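Local structure of tyrosine-protein phosphatase YwqE (Bacillus subtilis, 3QY7) at residues N63-L66 and I67-D70; E108-F111 and D112-P115; L220-M223 and L224-A228. The protein removes phosphate from phosphotyrosine residues of the proteins YwqD, YwqF and Ssb, in a manganese-dependent reaction. One frame throughout, in Å; residues are numbered along the deposited sequence.

Overall arrangement
The three contacts are local and follow one another along a single TIM-barrel chain of the PHP-like type. Contact 1 ends helix 52-68 at the surface, its centre about 24 Å from the centre of the chain. Contact 2 starts at E108, the end of strand 104-108, and runs into the loop after it. E108 binds one of the two iron(III) ions, which lie with a magnesium ion in the metal site. Contact 3 lies in the last helix, 219-232. Centre to centre, contact 1 lies about 37 Å from contact 2, across the chain's centre, and about 28 Å from contact 3. Contacts 2 and 3 are about 26 Å apart between centres and 17 Å between nearest atoms. None touches another.

Contact 1: residues N63-L66 and I67-D70; sequences NKRL and IKED
R65 and E69 lie one turn apart at the C-terminal end of helix 52-68, which closes in a Schellman motif at D70. D70 has positive phi (60°), and its N bonds to I67 O at 3.0 Å. Before it, three regular helical bonds join the two halves. I67 N donates to N63 O at 3.0 Å. K68 N donates to K64 O at 3.0 Å. E69 N donates to R65 O at 3.0 Å, the least straight of the three at 148°.

The side chains of R65, K68 and E69 gather on one flank. Bends at chi2 and chi3 of R65 bring its guanidinium toward E69. E69 curls back to meet it, with CG packed against R65 O at 3.3 Å. As modelled, the guanidinium and carboxylate planes are 74° apart. A salt bridge joins R65 NH2 and E69 OE2, but the modelled 2.3 Å is too short to trust, and both atoms are placed with some doubt. K68 runs extended past the same guanidinium. Its NZ comes within 3.5 Å of R65 NH2, a close approach of like charges. CD of K68 lies against R65 NE at 3.8 Å.

Beneath this charged flank, L66 is buried against A26 of helix 19-31 and V75 of strand 74-76. R65 and E69 both touch I23 of helix 19-31, and E69 OE1 has a long, weak ion pair with R27. N63 OD1 accepts a hydrogen bond from V75 N. The negative charge of E69 may partly offset the like charges of R65 and K68, though its bridge to R65 is doubtful in detail and R27 is only a weak partner.

Contact 2: residues E108-F111 and D112-P115; sequences EFPF and DHVP. With FE (Fe (III) ion), chain B.
D112 meets F111 by laying its CB over one face of the phenylalanine ring. D112 CB is 4.0 Å from the centroid of the F111 ring, a CH-pi contact offset toward the rim. D112 CG sits between its own backbone N and carbonyl carbon (chi1 62°). Its OD1 rests 3.6 Å from P110 CB, a van der Waals touch on the pyrrolidine ring.

H113 follows, and its imidazole comes to the same proline from further along the chain. P110 CG approaches the imidazole obliquely, 3.5 Å from H113 NE2. P110 is therefore bordered by both side chains. The backbone O of H113 forms a weak hydrogen bond with N140 ND2.

V114 places both methyls on F109. With CG1 anti to the backbone N (chi1 178°) and CG2 anti to the carbonyl carbon, both reach the ring. V114 CG1 stands over one face, 4.1 Å from the centroid of the F109 ring, in a second CH-pi contact. V114 CG2 touches F109 CD2 at 3.8 Å. The N of V114 is hydrogen-bonded to E142 OE1 of helix 141-145.

P115 ends the segment. Its CD lies 3.9 Å from F109 CD1. P115 CG touches P110 CD at 3.9 Å, one pyrrolidine ring against the other.

This folded loop follows directly on E108, the last residue of strand 104-108. E108 OE1 binds an iron(III) ion at 2.1 Å, together with E80, H136 and two waters, and E108 OE2 makes a salt bridge with R82. Metal ligands at the C-terminal ends of barrel strands are typical of TIM-barrel metallo-dependent hydrolases.

Contact 3: residues L220-M223 and L224-A228; sequences LPYM and LTENA
Y222 and E226 lie one turn apart on the outer flank of their helix and pass each other obliquely, with the ring plane 59° from the carboxylate. E226 OE1 approaches Y222 CE2 at 3.5 Å. The chain of E226 starts between its backbone N and carbonyl carbon (chi1 74°), which turns it back over the preceding turn. Its CG then lies 3.3 Å from M223 O.

On another flank, T225 uses its hydroxyl as well as its backbone. T225 OG1 donates to P221 O at 2.8 Å, and T225 N donates to the same oxygen at 2.9 Å. The two donors come from opposite faces of the carbonyl plane, so P221 O is gripped twice. With OG1 beside its own backbone N (chi1 -57°), the hydroxyl points back to the previous turn.

All this belongs to helix 219-232, the last helix of the TIM-barrel chain. It packs on helix 205-216 through L220, P221 and T225, and on strand 190-192 through L224 and N227.

L220 and L224 touch through their CD1 methyls, 3.8 Å apart, L220 also meeting L212 and L224 meeting V191. L224 N also donates to L220 O in a nearly straight helical bond. The CG of N227 is 3.4 Å from M223 O, its amide turned to other partners: OD1 accepts from F238 N and ND2 donates to H189 O. The M223 side chain, bent at chi3, touches Q240.

Contact 1: residues N63-L66 and I67-D70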
# COMPACT_ATOMS: atom_id res chain seq x y z
N ASN A 63 -4.38 16.11 10.19
CA ASN A 63 -3.13 16.65 10.76
C ASN A 63 -3.35 17.70 11.85
O ASN A 63 -2.69 17.66 12.89
CB ASN A 63 -2.21 17.21 9.69
CG ASN A 63 -1.52 16.11 8.92
OD1 ASN A 63 -1.13 15.08 9.50
ND2 ASN A 63 -1.36 16.31 7.63
N LYS A 64 -4.31 18.60 11.62
CA LYS A 64 -4.64 19.60 12.64
C LYS A 64 -5.16 18.96 13.93
O LYS A 64 -4.78 19.38 15.02
CB LYS A 64 -5.66 20.60 12.08
CG LYS A 64 -5.08 21.56 11.06
CD LYS A 64 -6.05 22.69 10.75
CE LYS A 64 -5.71 23.38 9.44
NZ LYS A 64 -6.36 22.66 8.30
N ARG A 65 -5.93 17.90 13.79
CA ARG A 65 -6.44 17.23 14.93
C ARG A 65 -5.36 16.46 15.69
O ARG A 65 -5.38 16.38 16.87
CB ARG A 65 -7.55 16.32 14.50
CG ARG A 65 -8.03 15.48 15.53
CD ARG A 65 -9.36 15.74 15.89
NE ARG A 65 -9.51 16.05 17.33
CZ ARG A 65 -10.34 15.42 18.14
NH1 ARG A 65 -11.14 14.49 17.69
NH2 ARG A 65 -10.39 15.75 19.38
N LEU A 66 -4.45 15.87 14.94
CA LEU A 66 -3.35 15.16 15.56
C LEU A 66 -2.50 16.13 16.37
O LEU A 66 -2.04 15.79 17.45
CB LEU A 66 -2.49 14.43 14.51
CG LEU A 66 -3.23 13.30 13.80
CD1 LEU A 66 -2.43 12.82 12.59
CD2 LEU A 66 -3.58 12.14 14.76
N ILE A 67 -2.31 17.36 15.87
CA ILE A 67 -1.55 18.37 16.59
C ILE A 67 -2.32 18.75 17.86
O ILE A 67 -1.76 18.76 18.95
CB ILE A 67 -1.26 19.61 15.70
CG1 ILE A 67 -0.23 19.26 14.63
CG2 ILE A 67 -0.74 20.76 16.53
CD1 ILE A 67 -0.18 20.25 13.47
N LYS A 68 -3.62 18.95 17.73
CA LYS A 68 -4.48 19.25 18.88
C LYS A 68 -4.34 18.19 19.97
O LYS A 68 -4.25 18.52 21.17
CB LYS A 68 -5.93 19.37 18.42
CG LYS A 68 -6.97 19.42 19.53
CD LYS A 68 -8.38 19.31 18.93
CE LYS A 68 -9.46 19.67 19.95
NZ LYS A 68 -10.81 19.20 19.49
N GLU A 69 -4.27 16.92 19.56
CA GLU A 69 -4.18 15.80 20.47
C GLU A 69 -2.76 15.43 20.89
O GLU A 69 -2.56 14.44 21.60
CB GLU A 69 -4.87 14.57 19.86
CG GLU A 69 -6.36 14.73 19.52
CD GLU A 69 -7.26 15.05 20.71
OE1 GLU A 69 -6.89 14.74 21.86
OE2 GLU A 69 -8.34 15.64 20.49
N ASP A 70 -1.77 16.20 20.42
CA ASP A 70 -0.36 15.97 20.73
C ASP A 70 0.17 14.60 20.28
O ASP A 70 0.96 13.96 20.98
CB ASP A 70 -0.09 16.16 22.23
CG ASP A 70 1.35 16.52 22.51
OD1 ASP A 70 1.94 17.26 21.70
OD2 ASP A 70 1.92 16.03 23.51

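Contact 2: residues E108-F111 and D112-P115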
# COMPACT_ATOMS: atom_id res chain seq x y z
N GLU A 108 -4.95 -1.30 -7.22
CA GLU A 108 -5.50 -2.51 -6.63
C GLU A 108 -6.28 -3.27 -7.68
O GLU A 108 -7.15 -2.69 -8.34
CB GLU A 108 -6.44 -2.15 -5.48
CG GLU A 108 -6.99 -3.34 -4.71
CD GLU A 108 -8.30 -3.05 -4.02
OE1 GLU A 108 -8.51 -3.55 -2.89
OE2 GLU A 108 -9.14 -2.32 -4.58
N PHE A 109 -5.97 -4.56 -7.83
CA PHE A 109 -6.75 -5.49 -8.67
C PHE A 109 -8.01 -5.92 -7.92
O PHE A 109 -8.00 -6.05 -6.71
CB PHE A 109 -5.92 -6.74 -9.00
CG PHE A 109 -4.65 -6.48 -9.76
CD1 PHE A 109 -4.56 -5.45 -10.71
CD2 PHE A 109 -3.53 -7.28 -9.55
CE1 PHE A 109 -3.38 -5.22 -11.41
CE2 PHE A 109 -2.34 -7.08 -10.26
CZ PHE A 109 -2.26 -6.03 -11.20
N PRO A 110 -9.10 -6.18 -8.66
CA PRO A 110 -10.22 -6.87 -8.04
C PRO A 110 -9.73 -8.17 -7.40
O PRO A 110 -8.77 -8.77 -7.88
CB PRO A 110 -11.14 -7.17 -9.22
CG PRO A 110 -10.29 -7.10 -10.41
CD PRO A 110 -9.29 -6.02 -10.11
N PHE A 111 -10.38 -8.61 -6.33
CA PHE A 111 -9.83 -9.69 -5.52
C PHE A 111 -9.68 -11.03 -6.26
O PHE A 111 -8.87 -11.87 -5.88
CB PHE A 111 -10.65 -9.88 -4.23
CG PHE A 111 -11.76 -10.90 -4.37
CD1 PHE A 111 -11.63 -12.16 -3.78
CD2 PHE A 111 -12.91 -10.59 -5.08
CE1 PHE A 111 -12.66 -13.10 -3.90
CE2 PHE A 111 -13.94 -11.53 -5.21
CZ PHE A 111 -13.81 -12.79 -4.61
N ASP A 112 -10.46 -11.21 -7.32
CA ASP A 112 -10.62 -12.52 -7.95
C ASP A 112 -9.72 -12.77 -9.16
O ASP A 112 -9.47 -13.92 -9.52
CB ASP A 112 -12.08 -12.76 -8.34
CG ASP A 112 -12.59 -11.74 -9.35
OD1 ASP A 112 -12.48 -10.53 -9.09
OD2 ASP A 112 -13.09 -12.15 -10.42
N HIS A 113 -9.25 -11.70 -9.81
CA HIS A 113 -8.43 -11.88 -11.02
C HIS A 113 -7.54 -10.68 -11.29
O HIS A 113 -7.75 -9.60 -10.73
CB HIS A 113 -9.32 -12.14 -12.24
CG HIS A 113 -10.11 -10.95 -12.69
ND1 HIS A 113 -9.89 -10.31 -13.89
CD2 HIS A 113 -11.12 -10.27 -12.08
CE1 HIS A 113 -10.72 -9.29 -14.01
NE2 HIS A 113 -11.48 -9.25 -12.93
N VAL A 114 -6.56 -10.90 -12.16
CA VAL A 114 -5.73 -9.81 -12.69
C VAL A 114 -6.30 -9.44 -14.05
O VAL A 114 -6.25 -10.27 -14.97
CB VAL A 114 -4.26 -10.23 -12.81
CG1 VAL A 114 -3.43 -9.10 -13.42
CG2 VAL A 114 -3.70 -10.61 -11.44
N PRO A 115 -6.85 -8.22 -14.19
CA PRO A 115 -7.39 -7.80 -15.49
C PRO A 115 -6.36 -7.95 -16.60
O PRO A 115 -5.16 -7.70 -16.39
CB PRO A 115 -7.74 -6.33 -15.25
CG PRO A 115 -8.07 -6.27 -13.79
CD PRO A 115 -7.05 -7.18 -13.16
FE FE B . -7.36 -3.18 -1.16
O HOH W 1 -8.39 -4.88 -0.15
O HOH W 2 -6.36 -2.55 0.52

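Contact 3: residues L220-M223 and L224-A228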
# COMPACT_ATOMS: atom_id res chain seq x y z
N LEU A 220 17.07 -7.56 4.63
CA LEU A 220 15.87 -7.50 3.81
C LEU A 220 14.79 -6.54 4.37
O LEU A 220 14.30 -5.68 3.63
CB LEU A 220 15.33 -8.93 3.55
CG LEU A 220 14.05 -9.22 2.74
CD1 LEU A 220 12.82 -9.07 3.61
CD2 LEU A 220 13.95 -8.37 1.47
N PRO A 221 14.42 -6.67 5.66
CA PRO A 221 13.41 -5.72 6.14
C PRO A 221 13.89 -4.27 6.16
O PRO A 221 13.07 -3.36 5.98
CB PRO A 221 13.07 -6.22 7.55
CG PRO A 221 14.17 -7.19 7.90
CD PRO A 221 14.64 -7.76 6.62
N TYR A 222 15.20 -4.06 6.34
CA TYR A 222 15.80 -2.72 6.22
C TYR A 222 15.52 -2.17 4.81
O TYR A 222 15.09 -1.02 4.66
CB TYR A 222 17.32 -2.73 6.52
CG TYR A 222 17.93 -1.35 6.37
CD1 TYR A 222 17.82 -0.43 7.40
CD2 TYR A 222 18.52 -0.95 5.17
CE1 TYR A 222 18.32 0.86 7.26
CE2 TYR A 222 19.03 0.33 5.02
CZ TYR A 222 18.92 1.23 6.08
OH TYR A 222 19.42 2.51 5.98
N MET A 223 15.76 -3.00 3.79
CA MET A 223 15.57 -2.64 2.38
C MET A 223 14.09 -2.31 2.12
O MET A 223 13.75 -1.28 1.50
CB MET A 223 16.06 -3.79 1.48
CG MET A 223 16.02 -3.55 -0.02
SD MET A 223 16.78 -4.89 -1.01
CE MET A 223 18.43 -4.93 -0.30
N LEU A 224 13.18 -3.14 2.58
CA LEU A 224 11.78 -2.83 2.38
C LEU A 224 11.34 -1.55 3.08
O LEU A 224 10.56 -0.85 2.59
CB LEU A 224 10.87 -3.98 2.80
CG LEU A 224 11.12 -5.31 2.11
CD1 LEU A 224 10.29 -6.47 2.60
CD2 LEU A 224 10.85 -5.15 0.69
N THR A 225 11.79 -1.36 4.30
CA THR A 225 11.47 -0.18 5.04
C THR A 225 12.05 1.08 4.39
O THR A 225 11.41 2.06 4.33
CB THR A 225 11.98 -0.30 6.51
OG1 THR A 225 11.43 -1.44 7.12
CG2 THR A 225 11.70 0.93 7.30
N GLU A 226 13.31 1.05 3.99
CA GLU A 226 13.91 2.22 3.34
C GLU A 226 13.23 2.51 1.99
O GLU A 226 13.25 3.64 1.53
CB GLU A 226 15.44 2.10 3.19
CG GLU A 226 15.91 1.14 2.11
CD GLU A 226 17.43 1.16 1.92
OE1 GLU A 226 18.02 0.09 1.63
OE2 GLU A 226 18.04 2.25 2.07
N ASN A 227 12.64 1.50 1.37
CA ASN A 227 11.93 1.75 0.12
C ASN A 227 10.78 2.73 0.31
O ASN A 227 10.52 3.51 -0.57
CB ASN A 227 11.41 0.47 -0.54
CG ASN A 227 12.43 -0.16 -1.47
OD1 ASN A 227 13.44 0.47 -1.82
ND2 ASN A 227 12.18 -1.40 -1.88
N ALA A 228 10.12 2.69 1.47
CA ALA A 228 9.08 3.68 1.77
C ALA A 228 9.66 5.10 1.89
O ALA A 228 9.03 6.06 1.46
CB ALA A 228 8.28 3.29 3.02